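Local coordinates for protein putative hydrolase (Agrobacterium vitis, PDB 3LLC) that probably acts as an alpha/beta-fold esterase that hydrolyses acyl thioesters, releasing fatty acids from acylated proteins, and possibly also cleaves acyl-glucuronides, at residues L142-P147 / G245-S250; H210-M215 / R259-A264; V238-R243 / I255-N260. One frame throughout, in Å; residues are numbered along the deposited sequence. Where two conformers were deposited one is given.

Interaction 1: L142-P147 / G245-S250; sequences LIAPAP and GDHRLS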
loop_
_atom_site.group_PDB
_atom_site.type_symbol
_atom_site.label_atom_id
_atom_site.label_comp_id
_atom_site.label_asym_id
_atom_site.label_seq_id
_atom_site.Cartn_x
_atom_site.Cartn_y
_atom_site.Cartn_z
ATOM N N LEU A 142 -4.378 -6.833 -3.814
ATOM C CA LEU A 142 -2.999 -6.299 -3.929
ATOM C C LEU A 142 -2.665 -6.133 -5.425
ATOM O O LEU A 142 -2.851 -7.067 -6.186
ATOM C CB LEU A 142 -2.018 -7.247 -3.254
ATOM C CG LEU A 142 -2.284 -7.589 -1.776
ATOM C CD1 LEU A 142 -1.237 -8.598 -1.255
ATOM C CD2 LEU A 142 -2.280 -6.290 -0.983
ATOM N N ILE A 143 -2.229 -4.932 -5.829
ATOM C CA ILE A 143 -1.992 -4.584 -7.233
ATOM C C ILE A 143 -0.481 -4.362 -7.386
ATOM O O ILE A 143 0.053 -3.446 -6.782
ATOM C CB ILE A 143 -2.766 -3.308 -7.610
ATOM C CG1 ILE A 143 -4.285 -3.514 -7.357
ATOM C CG2 ILE A 143 -2.476 -2.880 -9.086
ATOM C CD1 ILE A 143 -4.940 -2.435 -6.654
ATOM N N ALA A 144 0.189 -5.213 -8.166
ATOM C CA ALA A 144 1.654 -5.194 -8.338
ATOM C C ALA A 144 2.372 -4.989 -7.008
ATOM O O ALA A 144 3.217 -4.114 -6.865
ATOM C CB ALA A 144 2.066 -4.087 -9.385
ATOM N N PRO A 145 2.043 -5.818 -5.993
ATOM C CA PRO A 145 2.579 -5.539 -4.672
ATOM C C PRO A 145 4.102 -5.663 -4.581
ATOM O O PRO A 145 4.693 -6.528 -5.232
ATOM C CB PRO A 145 1.907 -6.607 -3.793
ATOM C CG PRO A 145 1.669 -7.730 -4.756
ATOM C CD PRO A 145 1.232 -7.042 -6.017
ATOM N N ALA A 146 4.711 -4.838 -3.720
ATOM C CA ALA A 146 6.173 -4.746 -3.631
ATOM C C ALA A 146 6.694 -5.012 -2.213
ATOM O O ALA A 146 7.517 -4.243 -1.675
ATOM C CB ALA A 146 6.650 -3.327 -4.148
ATOM N N PRO A 147 6.291 -6.155 -1.610
ATOM C CA PRO A 147 6.884 -6.492 -0.297
ATOM C C PRO A 147 8.395 -6.613 -0.375
ATOM O O PRO A 147 8.925 -7.139 -1.350
ATOM C CB PRO A 147 6.248 -7.877 0.030
ATOM C CG PRO A 147 5.895 -8.464 -1.327
ATOM C CD PRO A 147 5.436 -7.227 -2.130
ATOM N N GLY A 245 0.243 -6.537 -19.082
ATOM C CA GLY A 245 0.106 -5.499 -18.082
ATOM C C GLY A 245 1.430 -4.896 -17.611
ATOM O O GLY A 245 2.429 -5.611 -17.491
ATOM N N ASP A 246 1.452 -3.569 -17.382
ATOM C CA ASP A 246 2.658 -2.887 -16.916
ATOM C C ASP A 246 2.548 -2.581 -15.450
ATOM O O ASP A 246 1.658 -3.130 -14.782
ATOM C CB ASP A 246 2.975 -1.656 -17.797
ATOM C CG ASP A 246 1.952 -0.545 -17.671
ATOM O OD1 ASP A 246 1.169 -0.478 -16.723
ATOM O OD2 ASP A 246 1.951 0.318 -18.549
ATOM N N HIS A 247 3.440 -1.749 -14.900
ATOM C CA HIS A 247 3.424 -1.522 -13.450
ATOM C C HIS A 247 2.168 -0.752 -12.970
ATOM O O HIS A 247 1.716 -0.952 -11.860
ATOM C CB HIS A 247 4.690 -0.794 -12.939
ATOM C CG HIS A 247 4.771 -0.741 -11.442
ATOM N ND1 HIS A 247 4.734 -1.878 -10.667
ATOM C CD2 HIS A 247 4.833 0.307 -10.579
ATOM C CE1 HIS A 247 4.781 -1.534 -9.382
ATOM N NE2 HIS A 247 4.864 -0.216 -9.304
ATOM N N ARG A 248 1.635 0.127 -13.798
ATOM C CA ARG A 248 0.516 0.989 -13.359
ATOM C C ARG A 248 -0.856 0.279 -13.355
ATOM O O ARG A 248 -1.733 0.636 -12.538
ATOM C CB ARG A 248 0.439 2.240 -14.256
ATOM C CG ARG A 248 1.556 3.275 -13.972
ATOM C CD ARG A 248 1.558 4.412 -15.037
ATOM N N LEU A 249 -1.025 -0.718 -14.251
ATOM C CA LEU A 249 -2.278 -1.491 -14.355
ATOM C C LEU A 249 -3.499 -0.570 -14.251
ATOM O O LEU A 249 -4.348 -0.745 -13.370
ATOM C CB LEU A 249 -2.339 -2.572 -13.253
ATOM C CG LEU A 249 -1.416 -3.775 -13.375
ATOM C CD1 LEU A 249 -1.653 -4.796 -12.221
ATOM C CD2 LEU A 249 -1.501 -4.487 -14.740
ATOM N N SER A 250 -3.556 0.437 -15.125
ATOM C CA SER A 250 -4.605 1.460 -15.076
ATOM C C SER A 250 -5.305 1.688 -16.419
ATOM O O SER A 250 -6.025 2.676 -16.600
ATOM C CB SER A 250 -4.019 2.789 -14.517
ATOM O OG SER A 250 -2.984 3.263 -15.365
#
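The side chains of I143 and L249 run alongside each other, pointing opposite ways, and beside them A144 sets its methyl obliquely against the imidazole of H247. In the first pair CG2 of I143 lies 3.8 Å from CD1 of L249, an apolar branch-to-branch contact in which L249 CB stands a little farther from the same methyl. In the second, A144 CB is 3.7 Å from H247 ND1 and about equally far from CE1. The side chain of H247 leaves its backbone across the line between the segments, and CG anti to the backbone N (chi1 -172°) swings the ring in toward A144. A144 and L249 both adopt left-handed backbone conformations, at the turn where strand 136-143 ends and within the loop before helix 252-266. That loop is tied internally by weak bonds from the backbone N of R248 and of L249 to D246 OD1.

H247 ND1 is hydrogen-bonded to D217 and NE2 to S114, a geometry consistent with the Ser-His-Asp triad of the alpha/beta hydrolases, with S114 at what is probably the nucleophile elbow. Both ring nitrogens are thus engaged outside the two segments, and what A144 adds is a methyl packed next to the imidazole. The contact is therefore essentially van der Waals, and leaves both ring nitrogens to D217 and S114.

Interaction 2: H210-M215 / R259-A264; sequences HILQGM and RNAIRA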
loop_
_atom_site.group_PDB
_atom_site.type_symbol
_atom_site.label_atom_id
_atom_site.label_comp_id
_atom_site.label_asym_id
_atom_site.label_seq_id
_atom_site.Cartn_x
_atom_site.Cartn_y
_atom_site.Cartn_z
ATOM N N HIS A 210 -6.399 -11.542 -3.108
ATOM C CA HIS A 210 -6.362 -11.583 -4.566
ATOM C C HIS A 210 -5.278 -10.622 -5.004
ATOM O O HIS A 210 -5.381 -9.406 -4.736
ATOM C CB HIS A 210 -7.690 -11.133 -5.150
ATOM C CG HIS A 210 -7.851 -11.417 -6.622
ATOM N ND1 HIS A 210 -9.088 -11.472 -7.233
ATOM C CD2 HIS A 210 -6.944 -11.671 -7.597
ATOM C CE1 HIS A 210 -8.931 -11.732 -8.523
ATOM N NE2 HIS A 210 -7.640 -11.868 -8.768
ATOM N N ILE A 211 -4.275 -11.158 -5.696
ATOM C CA ILE A 211 -3.166 -10.352 -6.287
ATOM C C ILE A 211 -3.398 -10.207 -7.815
ATOM O O ILE A 211 -3.743 -11.187 -8.490
ATOM C CB ILE A 211 -1.798 -11.026 -6.068
ATOM C CG1 ILE A 211 -1.512 -11.281 -4.572
ATOM C CG2 ILE A 211 -0.618 -10.183 -6.714
ATOM C CD1 ILE A 211 -0.550 -12.493 -4.306
ATOM N N LEU A 212 -3.221 -8.973 -8.325
ATOM C CA LEU A 212 -3.286 -8.651 -9.764
ATOM C C LEU A 212 -1.872 -8.154 -10.138
ATOM O O LEU A 212 -1.326 -7.258 -9.467
ATOM C CB LEU A 212 -4.312 -7.561 -10.040
ATOM C CG LEU A 212 -5.803 -7.924 -9.850
ATOM C CD1 LEU A 212 -6.646 -6.706 -9.466
ATOM C CD2 LEU A 212 -6.369 -8.515 -11.133
ATOM N N GLN A 213 -1.280 -8.752 -11.182
ATOM C CA GLN A 213 0.128 -8.514 -11.526
ATOM C C GLN A 213 0.346 -8.618 -13.041
ATOM O O GLN A 213 -0.063 -9.600 -13.720
ATOM C CB GLN A 213 1.011 -9.537 -10.785
ATOM C CG GLN A 213 2.478 -9.548 -11.175
ATOM C CD GLN A 213 3.251 -8.352 -10.626
ATOM O OE1 GLN A 213 3.178 -8.021 -9.425
ATOM N NE2 GLN A 213 4.027 -7.715 -11.505
ATOM N N GLY A 214 1.013 -7.604 -13.591
ATOM C CA GLY A 214 1.368 -7.619 -14.999
ATOM C C GLY A 214 2.666 -8.366 -15.271
ATOM O O GLY A 214 3.603 -8.319 -14.455
HETATM N N MSE A 215 2.745 -9.040 -16.415
HETATM C CA MSE A 215 3.971 -9.755 -16.789
HETATM C C MSE A 215 4.918 -8.873 -17.656
HETATM O O MSE A 215 5.977 -9.315 -18.053
HETATM C CB MSE A 215 3.654 -11.094 -17.468
HETATM C CG MSE A 215 2.736 -12.026 -16.619
HETATM SE SE MSE A 215 2.341 -13.671 -17.466
HETATM C CE MSE A 215 4.010 -14.595 -17.239
ATOM N N ARG A 259 -11.780 -3.566 -10.096
ATOM C CA ARG A 259 -13.122 -3.299 -9.519
ATOM C C ARG A 259 -13.879 -4.626 -9.267
ATOM O O ARG A 259 -14.538 -4.803 -8.232
ATOM C CB ARG A 259 -13.929 -2.374 -10.427
ATOM C CG ARG A 259 -13.462 -0.916 -10.357
ATOM C CD ARG A 259 -14.209 -0.067 -11.388
ATOM N NE ARG A 259 -15.654 0.010 -11.158
ATOM C CZ ARG A 259 -16.321 1.096 -10.753
ATOM N NH1 ARG A 259 -15.704 2.243 -10.528
ATOM N NH2 ARG A 259 -17.637 1.056 -10.606
ATOM N N ASN A 260 -13.746 -5.573 -10.187
ATOM C CA ASN A 260 -14.385 -6.874 -10.007
ATOM C C ASN A 260 -13.771 -7.645 -8.809
ATOM O O ASN A 260 -14.503 -8.325 -8.073
ATOM C CB ASN A 260 -14.330 -7.700 -11.291
ATOM C CG ASN A 260 -15.329 -7.209 -12.353
ATOM O OD1 ASN A 260 -16.320 -6.557 -12.045
ATOM N ND2 ASN A 260 -15.067 -7.547 -13.605
ATOM N N ALA A 261 -12.462 -7.537 -8.630
ATOM C CA ALA A 261 -11.754 -8.192 -7.502
ATOM C C ALA A 261 -12.245 -7.613 -6.146
ATOM O O ALA A 261 -12.520 -8.366 -5.201
ATOM C CB ALA A 261 -10.219 -8.044 -7.623
ATOM N N ILE A 262 -12.374 -6.289 -6.067
ATOM C CA ILE A 262 -12.874 -5.633 -4.836
ATOM C C ILE A 262 -14.361 -5.991 -4.600
ATOM O O ILE A 262 -14.761 -6.284 -3.456
ATOM C CB ILE A 262 -12.705 -4.083 -4.890
ATOM C CG1 ILE A 262 -11.231 -3.681 -5.077
ATOM C CG2 ILE A 262 -13.362 -3.444 -3.638
ATOM C CD1 ILE A 262 -11.047 -2.209 -5.526
ATOM N N ARG A 263 -15.195 -5.973 -5.655
ATOM C CA ARG A 263 -16.608 -6.351 -5.531
ATOM C C ARG A 263 -16.800 -7.779 -4.984
ATOM O O ARG A 263 -17.701 -8.004 -4.165
ATOM C CB ARG A 263 -17.331 -6.181 -6.885
ATOM C CG ARG A 263 -18.803 -6.563 -6.882
ATOM C CD ARG A 263 -19.395 -6.415 -8.276
ATOM N NE ARG A 263 -19.533 -5.006 -8.648
ATOM N N ALA A 264 -15.963 -8.726 -5.417
ATOM C CA ALA A 264 -16.019 -10.109 -4.910
ATOM C C ALA A 264 -15.667 -10.196 -3.400
ATOM O O ALA A 264 -16.123 -11.119 -2.740
ATOM C CB ALA A 264 -15.110 -11.030 -5.716
HETATM O O HOH W 1 -11.334 -10.887 -5.481
#
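The imidazole of H210 meets the methyl of A261 obliquely, while a water lies in the ring plane at the edge that carries ND1. NE2 is hydrogen-bonded to T240 on the neighbouring strand, so both ring nitrogens have partners. The contact belongs to the alpha/beta hydrolase fold, where helix 252-266 packs over a face of the central sheet, here on strand 209-214.

A261 CB comes within 3.6 Å of H210 ND1 and 4.0 Å of CE1. An extended chi1 of -168°, with CG opposite the backbone N, carries the ring out toward the helix. L212, two residues on and pointing to the same side, adds a looser apolar contact, its CD1 standing 4.2 Å from A261 CB. At this alanine the helix lies close to the strand, the CA atoms of H210 and A261 being 7.0 Å apart. On the far side of the helix I262 packs on M58 and L61 of helix 53-65.

A water bridge completes the joint between strand and helix: the water is 2.9 Å from H210 ND1 and donates a hydrogen bond of 2.8 Å to the backbone O of A261.

Interaction 3: V238-R243 / I255-N260; sequences VLTLVR and IDRMRN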
loop_
_atom_site.group_PDB
_atom_site.type_symbol
_atom_site.label_atom_id
_atom_site.label_comp_id
_atom_site.label_asym_id
_atom_site.label_seq_id
_atom_site.Cartn_x
_atom_site.Cartn_y
_atom_site.Cartn_z
ATOM N N VAL A 238 -5.632 -16.079 -4.556
ATOM C CA VAL A 238 -5.775 -16.125 -6.015
ATOM C C VAL A 238 -4.769 -15.134 -6.597
ATOM O O VAL A 238 -4.593 -14.021 -6.059
ATOM C CB VAL A 238 -7.185 -15.782 -6.454
ATOM C CG1 VAL A 238 -7.291 -15.670 -7.992
ATOM C CG2 VAL A 238 -8.200 -16.866 -5.955
ATOM N N LEU A 239 -4.077 -15.553 -7.665
ATOM C CA LEU A 239 -3.110 -14.654 -8.372
ATOM C C LEU A 239 -3.552 -14.547 -9.859
ATOM O O LEU A 239 -3.652 -15.552 -10.544
ATOM C CB LEU A 239 -1.678 -15.202 -8.249
ATOM C CG LEU A 239 -0.607 -14.571 -9.201
ATOM C CD1 LEU A 239 -0.474 -13.045 -8.965
ATOM C CD2 LEU A 239 0.706 -15.290 -9.138
ATOM N N THR A 240 -3.854 -13.328 -10.318
ATOM C CA THR A 240 -4.251 -13.087 -11.677
ATOM C C THR A 240 -3.033 -12.419 -12.358
ATOM O O THR A 240 -2.679 -11.272 -12.012
ATOM C CB THR A 240 -5.482 -12.181 -11.761
ATOM O OG1 THR A 240 -6.617 -12.801 -11.102
ATOM C CG2 THR A 240 -5.875 -11.906 -13.302
ATOM N N LEU A 241 -2.452 -13.125 -13.330
ATOM C CA LEU A 241 -1.307 -12.650 -14.127
ATOM C C LEU A 241 -1.829 -12.164 -15.503
ATOM O O LEU A 241 -2.527 -12.881 -16.223
ATOM C CB LEU A 241 -0.277 -13.754 -14.319
ATOM C CG LEU A 241 0.600 -14.116 -13.106
ATOM C CD1 LEU A 241 1.281 -15.522 -13.280
ATOM C CD2 LEU A 241 1.652 -13.013 -12.747
ATOM N N VAL A 242 -1.518 -10.915 -15.825
ATOM C CA VAL A 242 -2.003 -10.282 -17.042
ATOM C C VAL A 242 -0.752 -10.134 -17.968
ATOM O O VAL A 242 0.137 -9.329 -17.647
ATOM C CB VAL A 242 -2.625 -8.919 -16.707
ATOM C CG1 VAL A 242 -3.154 -8.238 -18.004
ATOM C CG2 VAL A 242 -3.768 -9.059 -15.653
ATOM N N ARG A 243 -0.713 -10.869 -19.065
ATOM C CA ARG A 243 0.498 -11.013 -19.887
ATOM C C ARG A 243 1.089 -9.637 -20.311
ATOM O O ARG A 243 2.299 -9.438 -20.187
ATOM C CB ARG A 243 0.257 -11.837 -21.113
ATOM C CG ARG A 243 1.421 -11.943 -22.106
ATOM C CD ARG A 243 2.652 -12.515 -21.513
ATOM N NE ARG A 243 3.754 -12.532 -22.493
ATOM C CZ ARG A 243 4.676 -11.569 -22.624
ATOM N NH1 ARG A 243 4.665 -10.457 -21.842
ATOM N NH2 ARG A 243 5.612 -11.714 -23.550
ATOM N N ILE A 255 -8.639 -1.663 -14.834
ATOM C CA ILE A 255 -9.561 -1.086 -13.845
ATOM C C ILE A 255 -10.790 -1.997 -13.661
ATOM O O ILE A 255 -11.177 -2.233 -12.502
ATOM C CB ILE A 255 -9.958 0.339 -14.259
ATOM C CG1 ILE A 255 -8.743 1.285 -14.170
ATOM C CG2 ILE A 255 -11.125 0.921 -13.383
ATOM C CD1 ILE A 255 -8.034 1.357 -12.842
ATOM N N ASP A 256 -11.327 -2.554 -14.766
ATOM C CA ASP A 256 -12.435 -3.517 -14.701
ATOM C C ASP A 256 -12.054 -4.735 -13.848
ATOM O O ASP A 256 -12.842 -5.165 -13.002
ATOM C CB ASP A 256 -12.867 -3.990 -16.088
ATOM C CG ASP A 256 -13.608 -2.919 -16.889
ATOM O OD1 ASP A 256 -13.962 -1.865 -16.343
ATOM O OD2 ASP A 256 -13.848 -3.155 -18.077
ATOM N N ARG A 257 -10.848 -5.303 -14.067
ATOM C CA ARG A 257 -10.394 -6.445 -13.240
ATOM C C ARG A 257 -10.246 -6.066 -11.765
ATOM O O ARG A 257 -10.615 -6.838 -10.873
ATOM C CB ARG A 257 -9.063 -7.056 -13.744
ATOM C CG ARG A 257 -9.226 -8.095 -14.847
ATOM C CD ARG A 257 -7.849 -8.691 -15.269
ATOM N NE ARG A 257 -7.097 -7.712 -16.055
ATOM C CZ ARG A 257 -7.204 -7.532 -17.363
ATOM N NH1 ARG A 257 -7.987 -8.313 -18.105
ATOM N NH2 ARG A 257 -6.499 -6.557 -17.955
HETATM N N MSE A 258 -9.685 -4.891 -11.488
HETATM C CA MSE A 258 -9.500 -4.459 -10.098
HETATM C C MSE A 258 -10.868 -4.233 -9.413
HETATM O O MSE A 258 -11.066 -4.623 -8.257
HETATM C CB MSE A 258 -8.705 -3.146 -10.033
HETATM C CG MSE A 258 -8.407 -2.705 -8.615
HETATM SE SE MSE A 258 -7.613 -0.888 -8.533
HETATM C CE MSE A 258 -9.116 0.075 -8.918
ATOM N N ARG A 259 -11.780 -3.566 -10.096
ATOM C CA ARG A 259 -13.122 -3.299 -9.519
ATOM C C ARG A 259 -13.879 -4.626 -9.267
ATOM O O ARG A 259 -14.538 -4.803 -8.232
ATOM C CB ARG A 259 -13.929 -2.374 -10.427
ATOM C CG ARG A 259 -13.462 -0.916 -10.357
ATOM C CD ARG A 259 -14.209 -0.067 -11.388
ATOM N NE ARG A 259 -15.654 0.010 -11.158
ATOM C CZ ARG A 259 -16.321 1.096 -10.753
ATOM N NH1 ARG A 259 -15.704 2.243 -10.528
ATOM N NH2 ARG A 259 -17.637 1.056 -10.606
ATOM N N ASN A 260 -13.746 -5.573 -10.187
ATOM C CA ASN A 260 -14.385 -6.874 -10.007
ATOM C C ASN A 260 -13.771 -7.645 -8.809
ATOM O O ASN A 260 -14.503 -8.325 -8.073
ATOM C CB ASN A 260 -14.330 -7.700 -11.291
ATOM C CG ASN A 260 -15.329 -7.209 -12.353
ATOM O OD1 ASN A 260 -16.320 -6.557 -12.045
ATOM N ND2 ASN A 260 -15.067 -7.547 -13.605
#
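R257 reaches from helix 252-266 to V242 and T240 on strand 237-242, the outermost strand at this end of the central sheet in the alpha/beta hydrolase fold. The loop after this strand leads directly into the helix, so the contact joins two consecutive elements of the fold at its surface.

From the helix backbone, CB of R257 points toward the strand, and with CD anti to CA (chi2 -178°), the chain runs straight out from the helix. The carbon chain first meets the strand at CD, which is 4.1 Å from CG2 of V242 and 4.3 Å from CG2 of T240. T240 thus offers its methyl to the arginine, while its hydroxyl is taken up by H210. At the next bond the chain bends (chi3 -74°), and the arginine no longer heads straight for the sheet. NE stands 3.6 Å from V242 CG2, the shortest approach between the two segments. CZ follows at a slightly greater distance from both valine methyls, and V242 CG1 lies over one face of the guanidinium group. The two methyls of V242 divide the group between them, CG2 at NE and CG1 at NH2.

One face of the group thus lies against a valine methyl, while NH2 finds polar partners on its own helix. R251 of the connecting loop touches both V242 and R257. Since V242, T240 and R257 also touch a crystal neighbour, the lattice may contribute to this conformation. At the tip, NH2 of R257 is 3.7 Å from V242 CG1 and is also held by two residues of the preceding helix turn, in a salt bridge with D254 OD1 and a hydrogen bond with Q253 OE1.

How the interactions relate
Interactions 1 and 2 are largely buried, whereas interaction 3 lies at the surface. Strands 136-143, 209-214 and 237-242 are successive neighbours in one sheet, and each supplies a segment to one contact. Interactions 2 and 3 share helix 252-266, and their centres are about 4 Å apart; interaction 1 instead uses the loop leading into that helix. A probable backbone hydrogen bond from A144 N to L212 O links interaction 1 to interaction 2, and I143 packs on M258 of the helix. Chemistry changes outward: alkyl packing beside a probable catalytic histidine, then a small methyl and a water bridge, and finally a guanidinium laid on valine.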